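PDB 1FVI: chlorella virus DNA ligase-adenylate from Chlorella virus, which probably joins breaks in duplex DNA as an ATP-dependent DNA ligase, and is captured here in its adenylated form. Local coordinates for residues P20-P25 and R165-K170; Y95-V100 and I134-V139; L7-E12 and I182-K187; V33-M38 and L59-D64. The protein carries 1 engineered substitution. All coordinates share one frame; numbering follows the deposited sequence.

Contact 1: P20-P25 and R165-K170; sequences PCLATP and RKPDGK. With AMP (adenosine monophosphate), chain C.
L22 lays its CD1 methyl across the pyrrolidine ring of P167. CD1 of L22 is 3.8 Å from CA of P167 and 4.0 Å from its CG. CG of L22 lies anti to the carbonyl carbon (chi1 -62°), which sends the branch out over the proline. Y108 and I109 of the helix 108-121 also touch this patch. P167 is the second residue of a type I turn, K166 to G169, that carries the chain away from the strand. Behind the apolar contact, L22 and R165 form an antiparallel hydrogen-bonded pair. N of L22 donates to O of R165 at 2.9 Å, and the bond is nearly straight at 167°. The return bond, from N of R165 to O of L22, is more bent at 139°. The R165 guanidinium leads away from the strand and makes a salt bridge with D98. At the far end of 20-25 the strand receives the amino group of the adenine. N6 of AMP donates to OG1 of T24 at 2.9 Å and to O of P25 at 3.1 Å. Strands 21-25 and 162-165 are neighbours in a mixed sheet that forms one side of the adenylate pocket, as in the nucleotidyltransferase domain of ATP-dependent DNA ligases.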
# COMPACT_ATOMS: atom_id res chain seq x y z
N PRO A 20 17.66 0.93 -11.78
CA PRO A 20 17.90 0.69 -10.36
C PRO A 20 16.96 1.74 -9.70
O PRO A 20 17.22 2.94 -9.79
CB PRO A 20 19.37 1.04 -10.21
CG PRO A 20 19.93 0.58 -11.54
CD PRO A 20 18.91 1.07 -12.54
N CYS A 21 15.78 1.29 -9.26
CA CYS A 21 14.78 2.16 -8.62
C CYS A 21 14.29 1.59 -7.28
O CYS A 21 14.44 0.40 -7.01
CB CYS A 21 13.59 2.43 -9.57
SG CYS A 21 12.39 1.05 -9.80
N LEU A 22 13.76 2.48 -6.44
CA LEU A 22 13.25 2.14 -5.11
C LEU A 22 11.72 2.21 -5.04
O LEU A 22 11.12 3.28 -5.11
CB LEU A 22 13.88 3.06 -4.07
CG LEU A 22 15.41 2.91 -3.97
CD1 LEU A 22 16.01 3.98 -3.05
CD2 LEU A 22 15.75 1.51 -3.46
N ALA A 23 11.09 1.06 -4.80
CA ALA A 23 9.63 1.02 -4.77
C ALA A 23 8.95 0.81 -3.43
O ALA A 23 9.52 0.22 -2.51
CB ALA A 23 9.13 -0.03 -5.78
N THR A 24 7.74 1.33 -3.31
CA THR A 24 6.93 1.18 -2.11
C THR A 24 5.49 0.97 -2.59
O THR A 24 5.21 1.13 -3.79
CB THR A 24 7.00 2.41 -1.15
OG1 THR A 24 6.73 3.62 -1.87
CG2 THR A 24 8.38 2.49 -0.44
N PRO A 25 4.59 0.51 -1.70
CA PRO A 25 3.20 0.28 -2.09
C PRO A 25 2.36 1.54 -2.16
O PRO A 25 2.50 2.45 -1.34
CB PRO A 25 2.70 -0.65 -1.01
CG PRO A 25 3.44 -0.20 0.19
CD PRO A 25 4.85 -0.01 -0.35
N ARG A 165 10.59 5.56 -6.99
CA ARG A 165 11.48 6.68 -6.71
C ARG A 165 12.93 6.42 -7.09
O ARG A 165 13.46 5.32 -6.89
CB ARG A 165 11.46 7.03 -5.21
CG ARG A 165 10.12 7.43 -4.63
CD ARG A 165 10.31 8.53 -3.60
NE ARG A 165 9.30 8.50 -2.54
CZ ARG A 165 9.20 9.42 -1.58
NH1 ARG A 165 10.02 10.47 -1.55
NH2 ARG A 165 8.32 9.26 -0.60
N LYS A 166 13.58 7.45 -7.64
CA LYS A 166 15.01 7.32 -7.93
C LYS A 166 15.70 7.54 -6.56
O LYS A 166 15.20 8.29 -5.71
CB LYS A 166 15.47 8.30 -9.02
CG LYS A 166 15.50 9.76 -8.64
CD LYS A 166 15.78 10.58 -9.90
CE LYS A 166 16.24 12.00 -9.58
NZ LYS A 166 16.33 12.89 -10.79
N PRO A 167 16.78 6.79 -6.29
CA PRO A 167 17.55 6.85 -5.05
C PRO A 167 18.04 8.23 -4.66
O PRO A 167 18.01 8.61 -3.49
CB PRO A 167 18.73 5.94 -5.36
CG PRO A 167 18.16 4.96 -6.31
CD PRO A 167 17.35 5.81 -7.22
N ASP A 168 18.51 8.97 -5.65
CA ASP A 168 19.05 10.31 -5.44
C ASP A 168 18.03 11.44 -5.46
O ASP A 168 18.40 12.60 -5.34
CB ASP A 168 20.17 10.59 -6.46
CG ASP A 168 19.69 10.52 -7.90
OD1 ASP A 168 18.93 9.58 -8.23
OD2 ASP A 168 20.07 11.41 -8.69
N GLY A 169 16.75 11.10 -5.57
CA GLY A 169 15.73 12.13 -5.59
C GLY A 169 15.63 13.02 -4.35
O GLY A 169 15.77 12.58 -3.21
N LYS A 170 15.33 14.28 -4.60
CA LYS A 170 15.19 15.26 -3.54
C LYS A 170 13.73 15.28 -3.13
O LYS A 170 12.90 14.62 -3.76
CB LYS A 170 15.53 16.66 -4.08
CG LYS A 170 16.54 16.67 -5.22
CD LYS A 170 15.88 16.32 -6.55
CE LYS A 170 16.76 15.41 -7.38
NZ LYS A 170 16.01 14.93 -8.55
P AMP C . -3.28 7.22 -6.78
O1P AMP C . -3.44 7.79 -8.11
O3P AMP C . -4.69 7.61 -6.16
O5' AMP C . -2.33 8.05 -5.97
C5' AMP C . -2.13 7.76 -4.50
C4' AMP C . -1.77 9.00 -3.70
O4' AMP C . -1.22 8.52 -2.47
C3' AMP C . -0.68 9.88 -4.36
O3' AMP C . -0.88 11.28 -4.19
C2' AMP C . 0.57 9.52 -3.65
O2' AMP C . 1.44 10.65 -3.59
C1' AMP C . 0.10 8.97 -2.29
N9 AMP C . 0.92 7.84 -1.87
C8 AMP C . 0.41 6.63 -1.46
N7 AMP C . 1.38 5.81 -1.16
C5 AMP C . 2.57 6.48 -1.37
C6 AMP C . 3.92 6.12 -1.22
N6 AMP C . 4.31 4.89 -0.78
N1 AMP C . 4.83 7.06 -1.53
C2 AMP C . 4.45 8.24 -1.94
N3 AMP C . 3.22 8.72 -2.14
C4 AMP C . 2.27 7.79 -1.83

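Contact 2: Y95-V100 and I134-V139; sequences YWFDYV and IPLIPV. With AMP (adenosine monophosphate), chain C.
The F97 ring carries the adenine of AMP on one face and the CD1 methyl of L136 at its edge. These residues belong to a beta-alpha-beta unit in which strands 92-99 and 131-135 run parallel and helix 108-121 lies between them in the chain. N1 of AMP sits 3.7 Å above the plane of the F97 ring, over its centre. CG of F97 is tucked between the backbone N and the carbonyl carbon (chi1 55°), and this swings the ring beneath the base. CD1 of L136 also approaches the exocyclic amine, 3.4 Å from N6 of AMP. The Y95 ring takes the CD1 methyl of I134 over one face, a CH-pi contact with CD1 of I134 4.1 Å from the ring centroid. CD2 of L136 meets the same ring obliquely. Y95 pairs with I134 and W96 with P135. N of W96 donates to O of I134 at 2.8 Å, and N of L136 donates to O of W96 with an angle of 174°. F97 and D98 together face D64 in a classic beta bulge on the other side of the strand. D98 also makes a salt bridge with R111. Past the last strand pairing, one water bridges the segments, donating to O of F97 at 2.6 Å and to O of L136 at 2.8 Å.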
# COMPACT_ATOMS: atom_id res chain seq x y z
N TYR A 95 1.62 4.88 7.75
CA TYR A 95 2.70 4.38 6.91
C TYR A 95 3.63 5.57 6.70
O TYR A 95 3.28 6.53 6.00
CB TYR A 95 2.15 3.88 5.57
CG TYR A 95 1.27 2.64 5.66
CD1 TYR A 95 -0.11 2.75 5.80
CD2 TYR A 95 1.83 1.36 5.55
CE1 TYR A 95 -0.93 1.61 5.84
CE2 TYR A 95 1.02 0.21 5.58
CZ TYR A 95 -0.36 0.36 5.73
OH TYR A 95 -1.17 -0.75 5.74
N TRP A 96 4.79 5.51 7.34
CA TRP A 96 5.79 6.58 7.30
C TRP A 96 6.76 6.31 6.17
O TRP A 96 7.61 5.44 6.29
CB TRP A 96 6.52 6.60 8.64
CG TRP A 96 7.51 7.73 8.88
CD1 TRP A 96 7.65 8.87 8.15
CD2 TRP A 96 8.52 7.78 9.90
NE1 TRP A 96 8.69 9.62 8.65
CE2 TRP A 96 9.24 8.97 9.72
CE3 TRP A 96 8.88 6.91 10.95
CZ2 TRP A 96 10.32 9.33 10.54
CZ3 TRP A 96 9.95 7.27 11.77
CH2 TRP A 96 10.66 8.48 11.56
N PHE A 97 6.62 7.05 5.07
CA PHE A 97 7.48 6.82 3.92
C PHE A 97 8.59 7.83 3.62
O PHE A 97 9.44 7.56 2.76
CB PHE A 97 6.65 6.52 2.66
CG PHE A 97 5.63 7.57 2.33
CD1 PHE A 97 6.02 8.88 1.99
CD2 PHE A 97 4.28 7.22 2.23
CE1 PHE A 97 5.09 9.82 1.55
CE2 PHE A 97 3.33 8.16 1.79
CZ PHE A 97 3.73 9.46 1.45
N ASP A 98 8.59 8.97 4.31
CA ASP A 98 9.63 9.97 4.10
C ASP A 98 9.91 10.78 5.36
O ASP A 98 9.09 10.83 6.27
CB ASP A 98 9.30 10.90 2.91
CG ASP A 98 10.55 11.33 2.15
OD1 ASP A 98 11.68 11.09 2.62
OD2 ASP A 98 10.39 11.90 1.05
N TYR A 99 11.07 11.41 5.38
CA TYR A 99 11.56 12.19 6.51
C TYR A 99 12.52 13.25 6.01
O TYR A 99 13.65 12.92 5.62
CB TYR A 99 12.35 11.25 7.44
CG TYR A 99 12.83 11.86 8.73
CD1 TYR A 99 12.19 12.97 9.29
CD2 TYR A 99 13.88 11.27 9.45
CE1 TYR A 99 12.57 13.47 10.53
CE2 TYR A 99 14.27 11.76 10.69
CZ TYR A 99 13.60 12.86 11.23
OH TYR A 99 13.95 13.33 12.47
N VAL A 100 12.11 14.52 6.04
CA VAL A 100 13.03 15.55 5.58
C VAL A 100 14.12 15.93 6.57
O VAL A 100 15.26 16.07 6.15
CB VAL A 100 12.31 16.78 4.97
CG1 VAL A 100 13.31 17.95 4.73
CG2 VAL A 100 11.72 16.39 3.63
N ILE A 134 4.15 2.34 10.81
CA ILE A 134 4.72 1.41 9.85
C ILE A 134 5.73 2.06 8.93
O ILE A 134 5.37 2.84 8.05
CB ILE A 134 3.61 0.75 8.99
CG1 ILE A 134 2.62 0.00 9.89
CG2 ILE A 134 4.25 -0.21 8.00
CD1 ILE A 134 1.42 -0.55 9.16
N PRO A 135 7.03 1.78 9.14
CA PRO A 135 8.09 2.35 8.31
C PRO A 135 8.02 1.75 6.90
O PRO A 135 8.08 0.53 6.73
CB PRO A 135 9.37 1.90 9.03
CG PRO A 135 8.93 1.66 10.45
CD PRO A 135 7.60 0.99 10.25
N LEU A 136 7.84 2.60 5.90
CA LEU A 136 7.80 2.14 4.53
C LEU A 136 9.19 2.25 3.93
O LEU A 136 9.54 3.26 3.34
CB LEU A 136 6.84 2.99 3.70
CG LEU A 136 5.39 2.55 3.44
CD1 LEU A 136 4.94 3.19 2.13
CD2 LEU A 136 5.26 1.03 3.35
N ILE A 137 10.00 1.23 4.17
CA ILE A 137 11.36 1.17 3.63
C ILE A 137 11.22 0.61 2.20
O ILE A 137 10.58 -0.43 1.98
CB ILE A 137 12.22 0.31 4.54
CG1 ILE A 137 12.32 1.02 5.91
CG2 ILE A 137 13.59 0.05 3.90
CD1 ILE A 137 12.83 0.18 7.04
N PRO A 138 11.78 1.32 1.19
CA PRO A 138 11.67 0.84 -0.20
C PRO A 138 12.40 -0.44 -0.58
O PRO A 138 13.35 -0.85 0.08
CB PRO A 138 12.17 2.03 -1.00
CG PRO A 138 13.24 2.60 -0.09
CD PRO A 138 12.58 2.55 1.26
N VAL A 139 11.91 -1.04 -1.66
CA VAL A 139 12.46 -2.26 -2.22
C VAL A 139 13.27 -1.83 -3.44
O VAL A 139 12.83 -0.97 -4.17
CB VAL A 139 11.33 -3.19 -2.74
CG1 VAL A 139 11.91 -4.37 -3.50
CG2 VAL A 139 10.48 -3.68 -1.59
P AMP C . -3.28 7.22 -6.78
O1P AMP C . -3.44 7.79 -8.11
O3P AMP C . -4.69 7.61 -6.16
O5' AMP C . -2.33 8.05 -5.97
C5' AMP C . -2.13 7.76 -4.50
C4' AMP C . -1.77 9.00 -3.70
O4' AMP C . -1.22 8.52 -2.47
C3' AMP C . -0.68 9.88 -4.36
O3' AMP C . -0.88 11.28 -4.19
C2' AMP C . 0.57 9.52 -3.65
O2' AMP C . 1.44 10.65 -3.59
C1' AMP C . 0.10 8.97 -2.29
N9 AMP C . 0.92 7.84 -1.87
C8 AMP C . 0.41 6.63 -1.46
N7 AMP C . 1.38 5.81 -1.16
C5 AMP C . 2.57 6.48 -1.37
C6 AMP C . 3.92 6.12 -1.22
N6 AMP C . 4.31 4.89 -0.78
N1 AMP C . 4.83 7.06 -1.53
C2 AMP C . 4.45 8.24 -1.94
N3 AMP C . 3.22 8.72 -2.14
C4 AMP C . 2.27 7.79 -1.83
O HOH W 1 9.69 5.35 1.46

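Contact 3: L7-E12 and I182-K187; sequences LAATLE and ILLKMK. With AMP (adenosine monophosphate), chain C; SO4 (sulfate ion), chain B.
NZ of K185 is shared between two anions, with T10 packed beside the chain that carries it. NZ of K185 donates to O1P of AMP at 2.7 Å and to O2 of the sulfate ion at 2.8 Å. The sulfate probably comes from the crystallisation liquor, and R41 holds it as well. CG of K185 sits between the backbone N and the carbonyl carbon (chi1 47°), and the chain runs extended from there to the phosphate. On the way it crosses T10, whose OG1 is 3.6 Å from CE of K185. Strands 9-10 and 184-186 run parallel at the border of a mixed sheet of the nucleotidyltransferase (adenylation) domain, where 9-10 is an outermost strand. Through K185 this border contributes to the AMP pocket. A9 pairs with L184 and T10 with K185. N of A9 donates to O of L183, N of K185 to O of A9 at 2.9 Å, and N of L11 to O of K185 with an angle of 168°. The side chains of A9 and L184 meet on the face opposite T10 and K185, with CB of A9 3.9 Å from CD2 of L184. L11 and M186 lie side by side and point the same way, and CD1 of L11 touches CG of M186. Beyond them a water accepts from N of K187 and donates to O of L11, both at 2.7 Å.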
# COMPACT_ATOMS: atom_id res chain seq x y z
N LEU A 7 4.47 15.28 -4.89
CA LEU A 7 3.46 14.55 -5.64
C LEU A 7 4.11 13.76 -6.78
O LEU A 7 5.26 13.98 -7.14
CB LEU A 7 2.37 15.49 -6.12
CG LEU A 7 1.68 16.22 -4.96
CD1 LEU A 7 0.68 17.22 -5.51
CD2 LEU A 7 1.00 15.21 -4.02
N ALA A 8 3.37 12.78 -7.29
CA ALA A 8 3.86 11.91 -8.33
C ALA A 8 3.35 12.14 -9.75
O ALA A 8 2.25 12.64 -9.98
CB ALA A 8 3.59 10.43 -7.93
N ALA A 9 4.21 11.80 -10.69
CA ALA A 9 3.85 11.83 -12.08
C ALA A 9 3.34 10.39 -12.35
O ALA A 9 3.61 9.46 -11.58
CB ALA A 9 5.07 12.15 -12.94
N THR A 10 2.57 10.21 -13.41
CA THR A 10 2.06 8.88 -13.73
C THR A 10 2.97 8.14 -14.72
O THR A 10 3.44 8.72 -15.72
CB THR A 10 0.63 8.97 -14.29
OG1 THR A 10 -0.21 9.54 -13.29
CG2 THR A 10 0.10 7.57 -14.68
N LEU A 11 3.25 6.88 -14.39
CA LEU A 11 4.07 6.02 -15.24
C LEU A 11 3.08 5.28 -16.13
O LEU A 11 2.26 4.52 -15.64
CB LEU A 11 4.86 5.02 -14.39
CG LEU A 11 5.83 3.98 -14.99
CD1 LEU A 11 5.07 2.81 -15.59
CD2 LEU A 11 6.77 4.62 -16.00
N GLU A 12 3.12 5.56 -17.43
CA GLU A 12 2.21 4.92 -18.37
C GLU A 12 2.92 3.77 -19.07
O GLU A 12 2.37 2.67 -19.21
CB GLU A 12 1.67 5.93 -19.40
CG GLU A 12 0.74 7.00 -18.82
CD GLU A 12 1.38 8.39 -18.69
OE1 GLU A 12 0.64 9.39 -18.88
OE2 GLU A 12 2.59 8.50 -18.38
N ILE A 182 11.39 11.37 -9.77
CA ILE A 182 11.53 11.53 -8.32
C ILE A 182 10.48 10.72 -7.60
O ILE A 182 10.78 9.99 -6.65
CB ILE A 182 11.44 13.04 -7.90
CG1 ILE A 182 12.64 13.83 -8.44
CG2 ILE A 182 11.36 13.20 -6.39
CD1 ILE A 182 12.47 15.32 -8.31
N LEU A 183 9.26 10.80 -8.09
CA LEU A 183 8.14 10.06 -7.51
C LEU A 183 7.19 9.75 -8.64
O LEU A 183 6.69 10.67 -9.29
CB LEU A 183 7.43 10.88 -6.43
CG LEU A 183 6.76 10.20 -5.24
CD1 LEU A 183 5.34 10.71 -5.12
CD2 LEU A 183 6.84 8.63 -5.28
N LEU A 184 6.95 8.46 -8.87
CA LEU A 184 6.07 8.00 -9.94
C LEU A 184 5.05 6.98 -9.45
O LEU A 184 5.35 6.13 -8.60
CB LEU A 184 6.88 7.36 -11.08
CG LEU A 184 8.11 8.06 -11.69
CD1 LEU A 184 8.75 7.13 -12.70
CD2 LEU A 184 7.75 9.39 -12.33
N LYS A 185 3.83 7.07 -9.96
CA LYS A 185 2.80 6.10 -9.60
C LYS A 185 2.55 5.14 -10.76
O LYS A 185 2.48 5.54 -11.93
CB LYS A 185 1.52 6.77 -9.06
CG LYS A 185 0.95 7.92 -9.83
CD LYS A 185 -0.14 8.59 -8.99
CE LYS A 185 -0.99 9.52 -9.81
NZ LYS A 185 -2.16 10.02 -9.04
N MET A 186 2.46 3.87 -10.40
CA MET A 186 2.28 2.82 -11.38
C MET A 186 1.15 1.85 -11.08
O MET A 186 1.07 1.28 -10.01
CB MET A 186 3.59 2.04 -11.51
CG MET A 186 3.47 0.78 -12.35
SD MET A 186 4.97 -0.16 -12.43
CE MET A 186 4.68 -1.29 -11.20
N LYS A 187 0.27 1.70 -12.05
CA LYS A 187 -0.85 0.78 -11.97
C LYS A 187 -0.86 0.12 -13.35
O LYS A 187 -1.57 0.55 -14.25
CB LYS A 187 -2.14 1.53 -11.63
CG LYS A 187 -2.16 2.09 -10.20
CD LYS A 187 -3.27 3.10 -9.98
CE LYS A 187 -4.65 2.48 -10.03
NZ LYS A 187 -5.73 3.49 -9.85
P AMP C . -3.28 7.22 -6.78
O1P AMP C . -3.44 7.79 -8.11
O3P AMP C . -4.69 7.61 -6.16
O5' AMP C . -2.33 8.05 -5.97
C5' AMP C . -2.13 7.76 -4.50
C4' AMP C . -1.77 9.00 -3.70
O4' AMP C . -1.22 8.52 -2.47
C3' AMP C . -0.68 9.88 -4.36
O3' AMP C . -0.88 11.28 -4.19
C2' AMP C . 0.57 9.52 -3.65
O2' AMP C . 1.44 10.65 -3.59
C1' AMP C . 0.10 8.97 -2.29
N9 AMP C . 0.92 7.84 -1.87
C8 AMP C . 0.41 6.63 -1.46
N7 AMP C . 1.38 5.81 -1.16
C5 AMP C . 2.57 6.48 -1.37
C6 AMP C . 3.92 6.12 -1.22
N6 AMP C . 4.31 4.89 -0.78
N1 AMP C . 4.83 7.06 -1.53
C2 AMP C . 4.45 8.24 -1.94
N3 AMP C . 3.22 8.72 -2.14
C4 AMP C . 2.27 7.79 -1.83
S SO4 B . -2.89 12.66 -6.74
O1 SO4 B . -2.97 14.12 -6.78
O2 SO4 B . -1.61 12.18 -7.36
O3 SO4 B . -4.08 11.99 -7.46
O4 SO4 B . -2.98 12.19 -5.29
O HOH W 2 0.65 2.57 -14.63

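Contact 4: V33-M38 and L59-D64; sequences VKQTQM and LPEGSD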
# COMPACT_ATOMS: atom_id res chain seq x y z
N VAL A 33 1.63 15.04 6.77
CA VAL A 33 2.99 15.44 7.04
C VAL A 33 3.06 16.07 8.43
O VAL A 33 2.17 16.80 8.85
CB VAL A 33 3.48 16.46 6.01
CG1 VAL A 33 4.88 16.95 6.37
CG2 VAL A 33 3.46 15.86 4.61
N LYS A 34 4.14 15.75 9.13
CA LYS A 34 4.41 16.28 10.46
C LYS A 34 5.20 17.58 10.34
O LYS A 34 6.38 17.60 9.98
CB LYS A 34 5.20 15.27 11.29
CG LYS A 34 5.82 15.82 12.55
CD LYS A 34 4.79 16.47 13.43
CE LYS A 34 5.48 17.16 14.60
NZ LYS A 34 6.31 16.23 15.41
N GLN A 35 4.51 18.68 10.60
CA GLN A 35 5.11 19.99 10.57
C GLN A 35 4.44 20.80 11.68
O GLN A 35 3.39 21.41 11.47
CB GLN A 35 4.92 20.66 9.21
CG GLN A 35 5.76 21.91 9.04
CD GLN A 35 6.28 22.05 7.65
OE1 GLN A 35 5.65 22.66 6.80
NE2 GLN A 35 7.45 21.48 7.40
N THR A 36 5.04 20.70 12.88
CA THR A 36 4.59 21.34 14.12
C THR A 36 3.45 20.47 14.68
O THR A 36 3.42 20.14 15.86
CB THR A 36 4.13 22.80 13.90
OG1 THR A 36 5.08 23.47 13.05
CG2 THR A 36 4.05 23.56 15.23
N GLN A 37 2.53 20.09 13.79
CA GLN A 37 1.41 19.21 14.09
C GLN A 37 1.12 18.43 12.79
O GLN A 37 1.75 18.70 11.76
CB GLN A 37 0.18 20.00 14.50
CG GLN A 37 -0.36 20.94 13.43
CD GLN A 37 -1.61 21.67 13.88
OE1 GLN A 37 -1.90 22.77 13.41
NE2 GLN A 37 -2.38 21.05 14.78
N MET A 38 0.19 17.48 12.83
CA MET A 38 -0.14 16.72 11.62
C MET A 38 -0.99 17.54 10.65
O MET A 38 -2.03 18.09 11.02
CB MET A 38 -0.82 15.39 11.94
CG MET A 38 0.04 14.45 12.76
SD MET A 38 1.78 14.28 12.23
CE MET A 38 1.67 13.21 10.81
N LEU A 59 5.88 11.13 15.94
CA LEU A 59 6.75 11.40 14.80
C LEU A 59 7.66 12.60 14.90
O LEU A 59 7.31 13.61 15.51
CB LEU A 59 5.90 11.54 13.53
CG LEU A 59 5.02 10.38 13.07
CD1 LEU A 59 4.07 10.90 11.98
CD2 LEU A 59 5.88 9.23 12.54
N PRO A 60 8.88 12.48 14.31
CA PRO A 60 9.83 13.59 14.33
C PRO A 60 9.38 14.60 13.29
O PRO A 60 8.69 14.25 12.32
CB PRO A 60 11.14 12.92 13.93
CG PRO A 60 10.69 11.83 13.03
CD PRO A 60 9.53 11.26 13.80
N GLU A 61 9.72 15.86 13.53
CA GLU A 61 9.38 16.95 12.62
C GLU A 61 9.91 16.61 11.21
O GLU A 61 11.04 16.15 11.05
CB GLU A 61 10.03 18.23 13.16
CG GLU A 61 9.93 19.44 12.26
CD GLU A 61 8.54 20.05 12.20
OE1 GLU A 61 7.65 19.62 12.97
OE2 GLU A 61 8.36 20.98 11.39
N GLY A 62 9.08 16.81 10.18
CA GLY A 62 9.52 16.50 8.83
C GLY A 62 9.07 15.14 8.29
O GLY A 62 9.43 14.75 7.17
N SER A 63 8.29 14.43 9.09
CA SER A 63 7.77 13.13 8.69
C SER A 63 6.70 13.25 7.61
O SER A 63 5.85 14.14 7.65
CB SER A 63 7.18 12.40 9.88
OG SER A 63 8.21 11.92 10.69
N ASP A 64 6.74 12.32 6.65
CA ASP A 64 5.77 12.27 5.56
C ASP A 64 5.21 10.85 5.46
O ASP A 64 5.95 9.86 5.63
CB ASP A 64 6.42 12.71 4.25
CG ASP A 64 5.39 13.02 3.19
OD1 ASP A 64 4.17 12.95 3.48
OD2 ASP A 64 5.82 13.35 2.06
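N of K34 donates to O of S63 at 2.8 Å, and N of G62 donates to O of K34. Next to them V33 and D64 form an antiparallel non-hydrogen-bonded pair. They lie on strands 30-34 and 63-68, neighbours in a mixed sheet of the ligase domain. Two more hydrogen bonds use side chains. The amine of K34 reaches the helix end, with NZ of K34 2.8 Å from O of L59; its chain bends at chi2 (56°) and again at chi4 to get there. T56 O takes a further bond from the same amine. E61 bends back so that OE1 accepts from N of T36 at 2.8 Å, using its syn lone pair. OD2 of D64 makes a salt bridge with R31 and a hydrogen bond with Y171. The apolar contact is the CE methyl of M38 on CD1 of L59 at 3.5 Å, the two side chains crossing at about a right angle. Within 59-64, a type II turn from P60 to S63 places G62 at a positive phi of 98°, and O of P60 accepts from both N and OG of S63. The charges of K34 and E61 lie near each other without forming a salt bridge. The lysine is therefore held chiefly by main-chain carbonyls, and the glutamate by a backbone N-H.

Overall arrangement
All four contacts lie in the ATP-dependent ligase domain, in two mixed sheets. Contacts 1 and 3 belong to one sheet, in which strands run 9-10, 184-186, 162-165, 21-25, 139-141. Contact 4 and the strand pairing of contact 2 belong to the other, where 63-68 neighbours 92-99. Segment 134-139 then passes to strand 139-141 of the first sheet, where V139 O probably accepts from A23 N of contact 1. Along the chain contact 3 encloses contact 1, which encloses contact 4 and then contact 2 in series. Centres of contacts 1 and 2, and of 1 and 3, are about 11 Å apart; those of 3 and 4 are about 24 Å apart. Contacts 1, 2 and 3 all touch AMP, so both sheets build the nucleotide site.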